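Local coordinates for protein GCN5-related N-acetyltransferase (Anabaena variabilis, PDB 2OZG) that binds coenzyme A and probably transfers acetyl groups to amines, perhaps those of aminoglycosides, at residues 80-85 against 114-119; 118-123 against 285-290. All blocks are in the same frame, centred on the assembly; numbering follows the deposited sequence.

Both contacts are buried and both contribute residues to the coenzyme A pocket; they meet at strand 115-118, which pairs with a different partner along each edge. Contact 1 joins it in parallel to strand 75-87, within one GNAT beta-alpha-beta unit, and relies on backbone bonds backed by an isoleucine-leucine contact and a serine hydroxyl. Contact 2 joins the end of that strand and the following loop to strand 279-290, which belongs to the second GNAT domain, and here large side chains do most of the work: an aromatic pair, a proline and a selenomethionine. Leu118 and Tyr119 belong to both. Contact 2 also lies against a second subunit, whereas contact 1 touches no other chain.

Contact 1. Residues 80-85 against 114-119; sequences AGIAAV and PISVLY. With COA (coenzyme A), chain C.
Ile82 and Ala80 lie against Leu118 and Ser116 where strands 75-87 and 115-118 run in parallel, the strands that come before and after helix 96-110 in the beta-alpha-beta unit of the GNAT fold. Ala80 N donates to Ile115 O at 3.0 Å, and Ile82 N reaches Val117 O at 2.9 Å almost in line with the carbonyl bond. Between them, Ala80 O is gripped twice: Val117 N approaches at 3.2 Å from well above the carbonyl plane (39° out of it), and Ser116 OG donates at 2.7 Å. The hydroxyl gets there because OG stands opposite the backbone N (chi1 177°), beside its own carbonyl carbon; it is also bonded to Tyr131. With an alanine here, Ala80 O would probably keep only the Val117 bond across the contact, and the Tyr131 hydroxyl would lose this mate. Leu118 runs alongside Ile82, its CD2 3.8 Å from Ile82 CB, while helix 96-110 covers Ile82 through Thr104 and Ile108. Beyond this pair the strands part, making the opening in which GNAT enzymes hold the cofactor. A water accepts from Tyr119 N at 3.0 Å and lies close to Ile82 O, and further along Val85 N sits 3.1 Å from the coenzyme A sulfur S1P.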
ATOM      1  N   ALA A  80     -12.977 -19.223 -35.339  1.00 35.30           N
ATOM      2  CA  ALA A  80     -12.665 -17.848 -35.682  1.00 33.16           C
ATOM      3  C   ALA A  80     -12.541 -17.006 -34.396  1.00 36.21           C
ATOM      4  O   ALA A  80     -13.514 -16.832 -33.646  1.00 35.81           O
ATOM      5  CB  ALA A  80     -13.688 -17.274 -36.622  1.00 33.28           C
ATOM      6  N   GLY A  81     -11.310 -16.556 -34.135  1.00 34.36           N
ATOM      7  CA  GLY A  81     -10.992 -15.760 -32.973  1.00 34.34           C
ATOM      8  C   GLY A  81     -11.394 -14.346 -33.286  1.00 33.32           C
ATOM      9  O   GLY A  81     -11.224 -13.893 -34.420  1.00 32.30           O
ATOM     10  N   ILE A  82     -12.040 -13.685 -32.331  1.00 33.15           N
ATOM     11  CA  ILE A  82     -12.407 -12.268 -32.520  1.00 30.80           C
ATOM     12  C   ILE A  82     -11.450 -11.431 -31.677  1.00 32.57           C
ATOM     13  O   ILE A  82     -11.374 -11.630 -30.478  1.00 30.31           O
ATOM     14  CB  ILE A  82     -13.870 -11.985 -32.174  1.00 32.49           C
ATOM     15  CG1 ILE A  82     -14.819 -12.888 -32.963  1.00 32.77           C
ATOM     16  CG2 ILE A  82     -14.241 -10.494 -32.406  1.00 37.18           C
ATOM     17  CD1 ILE A  82     -14.748 -12.684 -34.386  1.00 35.84           C
ATOM     18  N   ALA A  83     -10.744 -10.483 -32.296  1.00 32.38           N
ATOM     19  CA  ALA A  83      -9.856  -9.642 -31.581  1.00 33.47           C
ATOM     20  C   ALA A  83     -10.117  -8.129 -31.852  1.00 36.89           C
ATOM     21  O   ALA A  83     -10.738  -7.713 -32.854  1.00 32.83           O
ATOM     22  CB  ALA A  83      -8.411 -10.015 -31.943  1.00 36.57           C
ATOM     23  N   ALA A  84      -9.560  -7.319 -30.964  1.00 36.35           N
ATOM     24  CA  ALA A  84      -9.575  -5.850 -31.078  1.00 36.47           C
ATOM     25  C   ALA A  84     -10.922  -5.219 -31.472  1.00 35.44           C
ATOM     26  O   ALA A  84     -10.996  -4.460 -32.436  1.00 35.37           O
ATOM     27  CB  ALA A  84      -8.482  -5.412 -32.031  1.00 35.26           C
ATOM     28  N   VAL A  85     -11.976  -5.541 -30.731  1.00 32.43           N
ATOM     29  CA  VAL A  85     -13.266  -4.959 -31.004  1.00 34.30           C
ATOM     30  C   VAL A  85     -13.267  -3.563 -30.412  1.00 37.45           C
ATOM     31  O   VAL A  85     -13.089  -3.396 -29.213  1.00 35.51           O
ATOM     32  CB  VAL A  85     -14.407  -5.759 -30.336  1.00 30.70           C
ATOM     33  CG1 VAL A  85     -15.734  -5.084 -30.586  1.00 36.85           C
ATOM     34  CG2 VAL A  85     -14.423  -7.172 -30.853  1.00 35.08           C
ATOM     35  N   PRO A 114     -17.464 -23.344 -37.545  1.00 32.97           N
ATOM     36  CA  PRO A 114     -18.521 -23.645 -36.591  1.00 33.91           C
ATOM     37  C   PRO A 114     -18.511 -23.053 -35.225  1.00 33.42           C
ATOM     38  O   PRO A 114     -19.549 -23.177 -34.540  1.00 32.06           O
ATOM     39  CB  PRO A 114     -18.397 -25.157 -36.424  1.00 33.21           C
ATOM     40  CG  PRO A 114     -16.976 -25.410 -36.584  1.00 40.23           C
ATOM     41  CD  PRO A 114     -16.497 -24.454 -37.634  1.00 34.29           C
ATOM     42  N   ILE A 115     -17.352 -22.539 -34.769  1.00 32.08           N
ATOM     43  CA  ILE A 115     -17.224 -21.895 -33.453  1.00 32.50           C
ATOM     44  C   ILE A 115     -16.362 -20.636 -33.537  1.00 35.47           C
ATOM     45  O   ILE A 115     -15.612 -20.440 -34.502  1.00 34.78           O
ATOM     46  CB  ILE A 115     -16.649 -22.806 -32.389  1.00 34.17           C
ATOM     47  CG1 ILE A 115     -15.338 -23.395 -32.879  1.00 36.97           C
ATOM     48  CG2 ILE A 115     -17.617 -23.985 -32.080  1.00 36.52           C
ATOM     49  CD1 ILE A 115     -14.546 -24.058 -31.779  1.00 29.22           C
ATOM     50  N   SER A 116     -16.532 -19.766 -32.553  1.00 34.55           N
ATOM     51  CA  SER A 116     -15.819 -18.493 -32.473  1.00 32.89           C
ATOM     52  C   SER A 116     -15.556 -18.252 -30.987  1.00 30.31           C
ATOM     53  O   SER A 116     -16.377 -18.583 -30.151  1.00 34.97           O
ATOM     54  CB  SER A 116     -16.626 -17.347 -33.056  1.00 30.03           C
ATOM     55  OG  SER A 116     -15.987 -16.053 -32.930  1.00 30.18           O
ATOM     56  N   VAL A 117     -14.392 -17.703 -30.691  1.00 31.47           N
ATOM     57  CA  VAL A 117     -13.949 -17.440 -29.329  1.00 30.60           C
ATOM     58  C   VAL A 117     -13.378 -15.997 -29.221  1.00 32.75           C
ATOM     59  O   VAL A 117     -12.812 -15.469 -30.203  1.00 31.36           O
ATOM     60  CB  VAL A 117     -12.854 -18.466 -28.937  1.00 33.45           C
ATOM     61  CG1 VAL A 117     -12.100 -18.085 -27.586  1.00 30.69           C
ATOM     62  CG2 VAL A 117     -13.454 -19.839 -28.858  1.00 32.44           C
ATOM     63  N   LEU A 118     -13.502 -15.413 -28.026  1.00 31.45           N
ATOM     64  CA  LEU A 118     -13.013 -14.078 -27.692  1.00 34.65           C
ATOM     65  C   LEU A 118     -12.947 -13.894 -26.186  1.00 33.48           C
ATOM     66  O   LEU A 118     -13.612 -14.593 -25.413  1.00 38.78           O
ATOM     67  CB  LEU A 118     -13.915 -12.974 -28.316  1.00 34.54           C
ATOM     68  CG  LEU A 118     -15.421 -12.959 -28.015  1.00 38.96           C
ATOM     69  CD1 LEU A 118     -15.737 -12.384 -26.658  1.00 34.36           C
ATOM     70  CD2 LEU A 118     -16.121 -12.133 -29.066  1.00 33.68           C
ATOM     71  N   TYR A 119     -12.141 -12.914 -25.787  1.00 34.45           N
ATOM     72  CA  TYR A 119     -11.950 -12.493 -24.402  1.00 35.97           C
ATOM     73  C   TYR A 119     -12.780 -11.204 -24.287  1.00 37.18           C
ATOM     74  O   TYR A 119     -12.514 -10.202 -25.019  1.00 34.19           O
ATOM     75  CB  TYR A 119     -10.471 -12.219 -24.116  1.00 37.72           C
ATOM     76  CG  TYR A 119      -9.633 -13.444 -23.880  1.00 34.77           C
ATOM     77  CD1 TYR A 119      -9.503 -13.939 -22.602  1.00 34.24           C
ATOM     78  CD2 TYR A 119      -8.963 -14.099 -24.922  1.00 31.99           C
ATOM     79  CE1 TYR A 119      -8.744 -15.062 -22.348  1.00 42.64           C
ATOM     80  CE2 TYR A 119      -8.149 -15.210 -24.676  1.00 36.85           C
ATOM     81  CZ  TYR A 119      -8.074 -15.691 -23.392  1.00 35.85           C
ATOM     82  OH  TYR A 119      -7.357 -16.767 -23.039  1.00 33.27           O
TER
HETATM   83  N1A COA C 500     -20.231  -2.569 -20.352  1.00 72.97           N
HETATM   84  C2A COA C 500     -21.304  -3.383 -20.378  1.00 79.48           C
HETATM   85  N3A COA C 500     -22.093  -3.493 -21.466  1.00 74.96           N
HETATM   86  C4A COA C 500     -21.811  -2.757 -22.569  1.00 77.54           C
HETATM   87  C5A COA C 500     -20.720  -1.893 -22.584  1.00 75.06           C
HETATM   88  C6A COA C 500     -19.919  -1.814 -21.427  1.00 74.14           C
HETATM   89  N6A COA C 500     -18.834  -1.016 -21.328  1.00 70.32           N
HETATM   90  N7A COA C 500     -20.721  -1.310 -23.806  1.00 74.41           N
HETATM   91  C8A COA C 500     -21.773  -1.793 -24.515  1.00 72.82           C
HETATM   92  N9A COA C 500     -22.428  -2.679 -23.747  1.00 74.61           N
HETATM   93  C1B COA C 500     -23.644  -3.489 -24.055  1.00 73.86           C
HETATM   94  C2B COA C 500     -24.923  -2.663 -23.934  1.00 71.79           C
HETATM   95  O2B COA C 500     -25.431  -2.619 -22.581  1.00 66.78           O
HETATM   96  C3B COA C 500     -25.843  -3.333 -24.948  1.00 69.93           C
HETATM   97  O3B COA C 500     -26.757  -4.258 -24.343  1.00 76.99           O
HETATM   98  P3B COA C 500     -28.299  -3.816 -24.045  1.00 85.01           P
HETATM   99  O7A COA C 500     -28.966  -3.888 -25.408  1.00 67.30           O
HETATM  100  O8A COA C 500     -28.751  -4.822 -22.991  1.00 84.60           O
HETATM  101  O9A COA C 500     -28.234  -2.381 -23.535  1.00 82.85           O
HETATM  102  C4B COA C 500     -24.932  -4.041 -25.947  1.00 68.87           C
HETATM  103  O4B COA C 500     -23.613  -4.032 -25.386  1.00 64.66           O
HETATM  104  C5B COA C 500     -24.933  -3.362 -27.317  1.00 61.09           C
HETATM  105  O5B COA C 500     -24.365  -2.050 -27.184  1.00 62.93           O
HETATM  106  P1A COA C 500     -23.652  -1.244 -28.408  1.00 65.38           P
HETATM  107  O1A COA C 500     -23.681  -2.091 -29.659  1.00 45.04           O
HETATM  108  O2A COA C 500     -24.272   0.153 -28.453  1.00 66.33           O
HETATM  109  O3A COA C 500     -22.129  -1.079 -27.838  1.00 62.15           O
HETATM  110  P2A COA C 500     -21.140   0.189 -28.164  1.00 59.06           P
HETATM  111  O4A COA C 500     -21.323   0.501 -29.652  1.00 50.41           O
HETATM  112  O5A COA C 500     -21.451   1.292 -27.155  1.00 49.76           O
HETATM  113  O6A COA C 500     -19.639  -0.467 -27.869  1.00 59.59           O
HETATM  114  CBP COA C 500     -17.313  -0.697 -26.795  1.00 58.91           C
HETATM  115  CCP COA C 500     -18.522   0.181 -27.187  1.00 67.70           C
HETATM  116  CDP COA C 500     -17.220  -1.780 -27.868  1.00 58.05           C
HETATM  117  CEP COA C 500     -17.729  -1.426 -25.520  1.00 60.18           C
HETATM  118  CAP COA C 500     -16.004   0.213 -26.717  1.00 63.72           C
HETATM  119  OAP COA C 500     -15.140   0.080 -27.896  1.00 30.26           O
HETATM  120  C9P COA C 500     -15.044   0.236 -25.495  1.00 70.14           C
HETATM  121  O9P COA C 500     -15.307   0.958 -24.389  1.00 81.40           O
HETATM  122  N8P COA C 500     -13.835  -0.359 -25.464  1.00 83.12           N
HETATM  123  C7P COA C 500     -13.059  -1.228 -26.351  1.00 80.09           C
HETATM  124  C6P COA C 500     -12.831  -2.431 -25.450  1.00 81.06           C
HETATM  125  C5P COA C 500     -13.790  -3.559 -25.802  1.00 92.48           C
HETATM  126  O5P COA C 500     -14.994  -3.350 -25.937  1.00 95.29           O
HETATM  127  N4P COA C 500     -13.268  -4.788 -25.930  1.00 91.87           N
HETATM  128  C3P COA C 500     -13.999  -6.014 -26.235  1.00 86.29           C
HETATM  129  C2P COA C 500     -12.941  -7.082 -26.399  1.00 86.89           C
HETATM  130  S1P COA C 500     -11.966  -6.808 -27.936  1.00 84.39           S
HETATM  131  O   HOH W   1     -10.616 -11.487 -27.958  1.00 28.59           O
HETATM  132  O   HOH W   2     -12.849  -9.383 -28.289  1.00 53.22           O

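Contact 2. Residues 118-123 against 285-290; sequences LYPATQ and RWMLRI. With COA (coenzyme A), chain C.
An antiparallel hydrogen-bonded pair, Leu118 with Met287, joins the end of strand 115-118 in the first GNAT domain to strand 279-290, which also pairs with strand 132-143. Leu118 N donates to Met287 O at 3.0 Å, and Met287 N returns a nearly straight bond to Leu118 O at 2.8 Å. Next along, Trp286 sets its CB over the centre of the Tyr119 ring, 3.9 Å from the centroid, a CH-pi contact. Its CG lies between the backbone N and the carbonyl carbon (chi1 38°), which turns the indole so that its edge points at the tyrosine face in an offset edge-to-face pair, planes at 64°. The Tyr119 hydroxyl, 3.2 Å from Trp286 CD1, is bonded to Asp394 O near the C-terminus. On the other side of the pairing, the selenomethionine side chain of Met287 crosses Pro120 at about a right angle, SE 3.9 Å from Pro120 CG. The loop beyond Pro120 lays Ala121 CB against the pantetheine arm. Gln123 OE1 accepts from Gln276 of the second subunit and from Gln133, while Glu275 of that subunit takes its backbone N. The aliphatic part of Gln123 receives the end of the bent selenomethionine, with Met287 CE 3.6 Å from Gln123 CG.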
ATOM      1  N   LEU A 118     -13.502 -15.413 -28.026  1.00 31.45           N
ATOM      2  CA  LEU A 118     -13.013 -14.078 -27.692  1.00 34.65           C
ATOM      3  C   LEU A 118     -12.947 -13.894 -26.186  1.00 33.48           C
ATOM      4  O   LEU A 118     -13.612 -14.593 -25.413  1.00 38.78           O
ATOM      5  CB  LEU A 118     -13.915 -12.974 -28.316  1.00 34.54           C
ATOM      6  CG  LEU A 118     -15.421 -12.959 -28.015  1.00 38.96           C
ATOM      7  CD1 LEU A 118     -15.737 -12.384 -26.658  1.00 34.36           C
ATOM      8  CD2 LEU A 118     -16.121 -12.133 -29.066  1.00 33.68           C
ATOM      9  N   TYR A 119     -12.141 -12.914 -25.787  1.00 34.45           N
ATOM     10  CA  TYR A 119     -11.950 -12.493 -24.402  1.00 35.97           C
ATOM     11  C   TYR A 119     -12.780 -11.204 -24.287  1.00 37.18           C
ATOM     12  O   TYR A 119     -12.514 -10.202 -25.019  1.00 34.19           O
ATOM     13  CB  TYR A 119     -10.471 -12.219 -24.116  1.00 37.72           C
ATOM     14  CG  TYR A 119      -9.633 -13.444 -23.880  1.00 34.77           C
ATOM     15  CD1 TYR A 119      -9.503 -13.939 -22.602  1.00 34.24           C
ATOM     16  CD2 TYR A 119      -8.963 -14.099 -24.922  1.00 31.99           C
ATOM     17  CE1 TYR A 119      -8.744 -15.062 -22.348  1.00 42.64           C
ATOM     18  CE2 TYR A 119      -8.149 -15.210 -24.676  1.00 36.85           C
ATOM     19  CZ  TYR A 119      -8.074 -15.691 -23.392  1.00 35.85           C
ATOM     20  OH  TYR A 119      -7.357 -16.767 -23.039  1.00 33.27           O
ATOM     21  N   PRO A 120     -13.871 -11.242 -23.507  1.00 33.28           N
ATOM     22  CA  PRO A 120     -14.736 -10.031 -23.544  1.00 37.56           C
ATOM     23  C   PRO A 120     -14.275  -8.845 -22.625  1.00 38.92           C
ATOM     24  O   PRO A 120     -13.830  -9.069 -21.540  1.00 42.25           O
ATOM     25  CB  PRO A 120     -16.068 -10.553 -22.980  1.00 30.93           C
ATOM     26  CG  PRO A 120     -15.594 -11.565 -21.929  1.00 35.51           C
ATOM     27  CD  PRO A 120     -14.446 -12.287 -22.634  1.00 35.63           C
ATOM     28  N   ALA A 121     -14.382  -7.593 -23.054  1.00 41.01           N
ATOM     29  CA  ALA A 121     -14.081  -6.482 -22.091  1.00 42.45           C
ATOM     30  C   ALA A 121     -15.351  -6.298 -21.270  1.00 40.25           C
ATOM     31  O   ALA A 121     -15.317  -5.854 -20.142  1.00 44.49           O
ATOM     32  CB  ALA A 121     -13.734  -5.216 -22.830  1.00 44.77           C
ATOM     33  N   THR A 122     -16.475  -6.686 -21.867  1.00 36.98           N
ATOM     34  CA  THR A 122     -17.769  -6.610 -21.242  1.00 38.95           C
ATOM     35  C   THR A 122     -18.635  -7.757 -21.799  1.00 38.27           C
ATOM     36  O   THR A 122     -18.815  -7.908 -23.005  1.00 38.91           O
ATOM     37  CB  THR A 122     -18.414  -5.226 -21.425  1.00 41.89           C
ATOM     38  OG1 THR A 122     -19.802  -5.273 -21.021  1.00 41.49           O
ATOM     39  CG2 THR A 122     -18.283  -4.763 -22.892  1.00 50.12           C
ATOM     40  N   GLN A 123     -19.159  -8.574 -20.885  1.00 38.16           N
ATOM     41  CA  GLN A 123     -19.937  -9.756 -21.253  1.00 35.02           C
ATOM     42  C   GLN A 123     -21.312  -9.493 -21.883  1.00 34.43           C
ATOM     43  O   GLN A 123     -21.718 -10.239 -22.791  1.00 32.57           O
ATOM     44  CB  GLN A 123     -20.130 -10.662 -20.010  1.00 35.54           C
ATOM     45  CG  GLN A 123     -18.866 -11.259 -19.587  1.00 34.47           C
ATOM     46  CD  GLN A 123     -18.982 -12.315 -18.537  1.00 31.45           C
ATOM     47  OE1 GLN A 123     -18.183 -13.237 -18.565  1.00 30.66           O
ATOM     48  NE2 GLN A 123     -19.972 -12.213 -17.608  1.00 23.15           N
ATOM     49  N   ARG A 285     -12.279 -15.597 -17.977  1.00 33.30           N
ATOM     50  CA  ARG A 285     -12.978 -16.556 -18.784  1.00 33.02           C
ATOM     51  C   ARG A 285     -13.183 -15.983 -20.162  1.00 33.18           C
ATOM     52  O   ARG A 285     -13.709 -14.924 -20.333  1.00 33.53           O
ATOM     53  CB  ARG A 285     -14.296 -16.987 -18.180  1.00 32.39           C
ATOM     54  CG  ARG A 285     -14.108 -17.746 -16.896  1.00 32.74           C
ATOM     55  CD  ARG A 285     -15.438 -18.059 -16.222  1.00 36.70           C
ATOM     56  NE  ARG A 285     -15.173 -18.710 -14.961  1.00 33.96           N
ATOM     57  CZ  ARG A 285     -16.065 -18.887 -14.001  1.00 35.13           C
ATOM     58  NH1 ARG A 285     -17.327 -18.512 -14.178  1.00 29.57           N
ATOM     59  NH2 ARG A 285     -15.679 -19.424 -12.845  1.00 34.59           N
ATOM     60  N   TRP A 286     -12.738 -16.743 -21.154  1.00 32.49           N
ATOM     61  CA  TRP A 286     -13.049 -16.451 -22.502  1.00 33.64           C
ATOM     62  C   TRP A 286     -14.400 -17.043 -22.878  1.00 33.05           C
ATOM     63  O   TRP A 286     -14.927 -17.964 -22.211  1.00 31.27           O
ATOM     64  CB  TRP A 286     -11.935 -16.892 -23.453  1.00 30.99           C
ATOM     65  CG  TRP A 286     -11.249 -18.154 -23.138  1.00 31.69           C
ATOM     66  CD1 TRP A 286     -10.120 -18.300 -22.367  1.00 33.01           C
ATOM     67  CD2 TRP A 286     -11.564 -19.453 -23.624  1.00 30.09           C
ATOM     68  NE1 TRP A 286      -9.749 -19.626 -22.328  1.00 30.96           N
ATOM     69  CE2 TRP A 286     -10.570 -20.338 -23.143  1.00 28.38           C
ATOM     70  CE3 TRP A 286     -12.597 -19.970 -24.431  1.00 36.15           C
ATOM     71  CZ2 TRP A 286     -10.572 -21.702 -23.442  1.00 38.58           C
ATOM     72  CZ3 TRP A 286     -12.583 -21.302 -24.738  1.00 35.38           C
ATOM     73  CH2 TRP A 286     -11.571 -22.163 -24.237  1.00 36.74           C
HETATM   74  N   MSE A 287     -14.937 -16.541 -23.984  1.00 30.63           N
HETATM   75  CA  MSE A 287     -16.235 -16.923 -24.403  1.00 30.03           C
HETATM   76  C   MSE A 287     -16.217 -17.578 -25.718  1.00 31.83           C
HETATM   77  O   MSE A 287     -15.341 -17.317 -26.548  1.00 34.08           O
HETATM   78  CB  MSE A 287     -17.075 -15.682 -24.477  1.00 30.50           C
HETATM   79  CG  MSE A 287     -17.380 -15.022 -23.148  1.00 33.37           C
HETATM   80 SE   MSE A 287     -18.642 -13.509 -23.339  0.75 34.66          SE
HETATM   81  CE  MSE A 287     -19.890 -13.911 -21.841  1.00 44.90           C
ATOM     82  N   LEU A 288     -17.240 -18.380 -25.958  1.00 33.20           N
ATOM     83  CA  LEU A 288     -17.387 -19.132 -27.222  1.00 30.24           C
ATOM     84  C   LEU A 288     -18.796 -18.979 -27.791  1.00 29.74           C
ATOM     85  O   LEU A 288     -19.773 -18.939 -27.051  1.00 32.69           O
ATOM     86  CB  LEU A 288     -17.119 -20.630 -26.947  1.00 33.86           C
ATOM     87  CG  LEU A 288     -17.098 -21.561 -28.188  1.00 33.70           C
ATOM     88  CD1 LEU A 288     -15.946 -22.550 -28.237  1.00 36.41           C
ATOM     89  CD2 LEU A 288     -18.458 -22.286 -28.350  1.00 34.74           C
ATOM     90  N   ARG A 289     -18.880 -18.893 -29.114  1.00 32.44           N
ATOM     91  CA  ARG A 289     -20.132 -18.860 -29.794  1.00 31.36           C
ATOM     92  C   ARG A 289     -20.212 -20.119 -30.647  1.00 33.14           C
ATOM     93  O   ARG A 289     -19.292 -20.419 -31.439  1.00 31.65           O
ATOM     94  CB  ARG A 289     -20.232 -17.611 -30.686  1.00 30.12           C
ATOM     95  CG  ARG A 289     -21.690 -16.998 -30.758  1.00 28.19           C
ATOM     96  CD  ARG A 289     -22.713 -17.802 -31.515  1.00 35.60           C
ATOM     97  NE  ARG A 289     -23.983 -17.068 -31.522  1.00 36.57           N
ATOM     98  CZ  ARG A 289     -25.095 -17.502 -32.088  1.00 33.93           C
ATOM     99  NH1 ARG A 289     -25.129 -18.686 -32.696  1.00 35.07           N
ATOM    100  NH2 ARG A 289     -26.193 -16.780 -31.998  1.00 33.38           N
ATOM    101  N   ILE A 290     -21.273 -20.888 -30.465  1.00 34.77           N
ATOM    102  CA  ILE A 290     -21.560 -22.000 -31.386  1.00 34.17           C
ATOM    103  C   ILE A 290     -22.185 -21.375 -32.618  1.00 33.87           C
ATOM    104  O   ILE A 290     -23.327 -20.935 -32.596  1.00 31.85           O
ATOM    105  CB  ILE A 290     -22.521 -23.009 -30.761  1.00 34.77           C
ATOM    106  CG1 ILE A 290     -21.923 -23.565 -29.456  1.00 34.98           C
ATOM    107  CG2 ILE A 290     -22.929 -24.093 -31.791  1.00 27.46           C
ATOM    108  CD1 ILE A 290     -20.883 -24.673 -29.581  1.00 31.32           C
TER
HETATM  109  N1A COA C 500     -20.231  -2.569 -20.352  1.00 72.97           N
HETATM  110  C2A COA C 500     -21.304  -3.383 -20.378  1.00 79.48           C
HETATM  111  N3A COA C 500     -22.093  -3.493 -21.466  1.00 74.96           N
HETATM  112  C4A COA C 500     -21.811  -2.757 -22.569  1.00 77.54           C
HETATM  113  C5A COA C 500     -20.720  -1.893 -22.584  1.00 75.06           C
HETATM  114  C6A COA C 500     -19.919  -1.814 -21.427  1.00 74.14           C
HETATM  115  N6A COA C 500     -18.834  -1.016 -21.328  1.00 70.32           N
HETATM  116  N7A COA C 500     -20.721  -1.310 -23.806  1.00 74.41           N
HETATM  117  C8A COA C 500     -21.773  -1.793 -24.515  1.00 72.82           C
HETATM  118  N9A COA C 500     -22.428  -2.679 -23.747  1.00 74.61           N
HETATM  119  C1B COA C 500     -23.644  -3.489 -24.055  1.00 73.86           C
HETATM  120  C2B COA C 500     -24.923  -2.663 -23.934  1.00 71.79           C
HETATM  121  O2B COA C 500     -25.431  -2.619 -22.581  1.00 66.78           O
HETATM  122  C3B COA C 500     -25.843  -3.333 -24.948  1.00 69.93           C
HETATM  123  O3B COA C 500     -26.757  -4.258 -24.343  1.00 76.99           O
HETATM  124  P3B COA C 500     -28.299  -3.816 -24.045  1.00 85.01           P
HETATM  125  O7A COA C 500     -28.966  -3.888 -25.408  1.00 67.30           O
HETATM  126  O8A COA C 500     -28.751  -4.822 -22.991  1.00 84.60           O
HETATM  127  O9A COA C 500     -28.234  -2.381 -23.535  1.00 82.85           O
HETATM  128  C4B COA C 500     -24.932  -4.041 -25.947  1.00 68.87           C
HETATM  129  O4B COA C 500     -23.613  -4.032 -25.386  1.00 64.66           O
HETATM  130  C5B COA C 500     -24.933  -3.362 -27.317  1.00 61.09           C
HETATM  131  O5B COA C 500     -24.365  -2.050 -27.184  1.00 62.93           O
HETATM  132  P1A COA C 500     -23.652  -1.244 -28.408  1.00 65.38           P
HETATM  133  O1A COA C 500     -23.681  -2.091 -29.659  1.00 45.04           O
HETATM  134  O2A COA C 500     -24.272   0.153 -28.453  1.00 66.33           O
HETATM  135  O3A COA C 500     -22.129  -1.079 -27.838  1.00 62.15           O
HETATM  136  P2A COA C 500     -21.140   0.189 -28.164  1.00 59.06           P
HETATM  137  O4A COA C 500     -21.323   0.501 -29.652  1.00 50.41           O
HETATM  138  O5A COA C 500     -21.451   1.292 -27.155  1.00 49.76           O
HETATM  139  O6A COA C 500     -19.639  -0.467 -27.869  1.00 59.59           O
HETATM  140  CBP COA C 500     -17.313  -0.697 -26.795  1.00 58.91           C
HETATM  141  CCP COA C 500     -18.522   0.181 -27.187  1.00 67.70           C
HETATM  142  CDP COA C 500     -17.220  -1.780 -27.868  1.00 58.05           C
HETATM  143  CEP COA C 500     -17.729  -1.426 -25.520  1.00 60.18           C
HETATM  144  CAP COA C 500     -16.004   0.213 -26.717  1.00 63.72           C
HETATM  145  OAP COA C 500     -15.140   0.080 -27.896  1.00 30.26           O
HETATM  146  C9P COA C 500     -15.044   0.236 -25.495  1.00 70.14           C
HETATM  147  O9P COA C 500     -15.307   0.958 -24.389  1.00 81.40           O
HETATM  148  N8P COA C 500     -13.835  -0.359 -25.464  1.00 83.12           N
HETATM  149  C7P COA C 500     -13.059  -1.228 -26.351  1.00 80.09           C
HETATM  150  C6P COA C 500     -12.831  -2.431 -25.450  1.00 81.06           C
HETATM  151  C5P COA C 500     -13.790  -3.559 -25.802  1.00 92.48           C
HETATM  152  O5P COA C 500     -14.994  -3.350 -25.937  1.00 95.29           O
HETATM  153  N4P COA C 500     -13.268  -4.788 -25.930  1.00 91.87           N
HETATM  154  C3P COA C 500     -13.999  -6.014 -26.235  1.00 86.29           C
HETATM  155  C2P COA C 500     -12.941  -7.082 -26.399  1.00 86.89           C
HETATM  156  S1P COA C 500     -11.966  -6.808 -27.936  1.00 84.39           S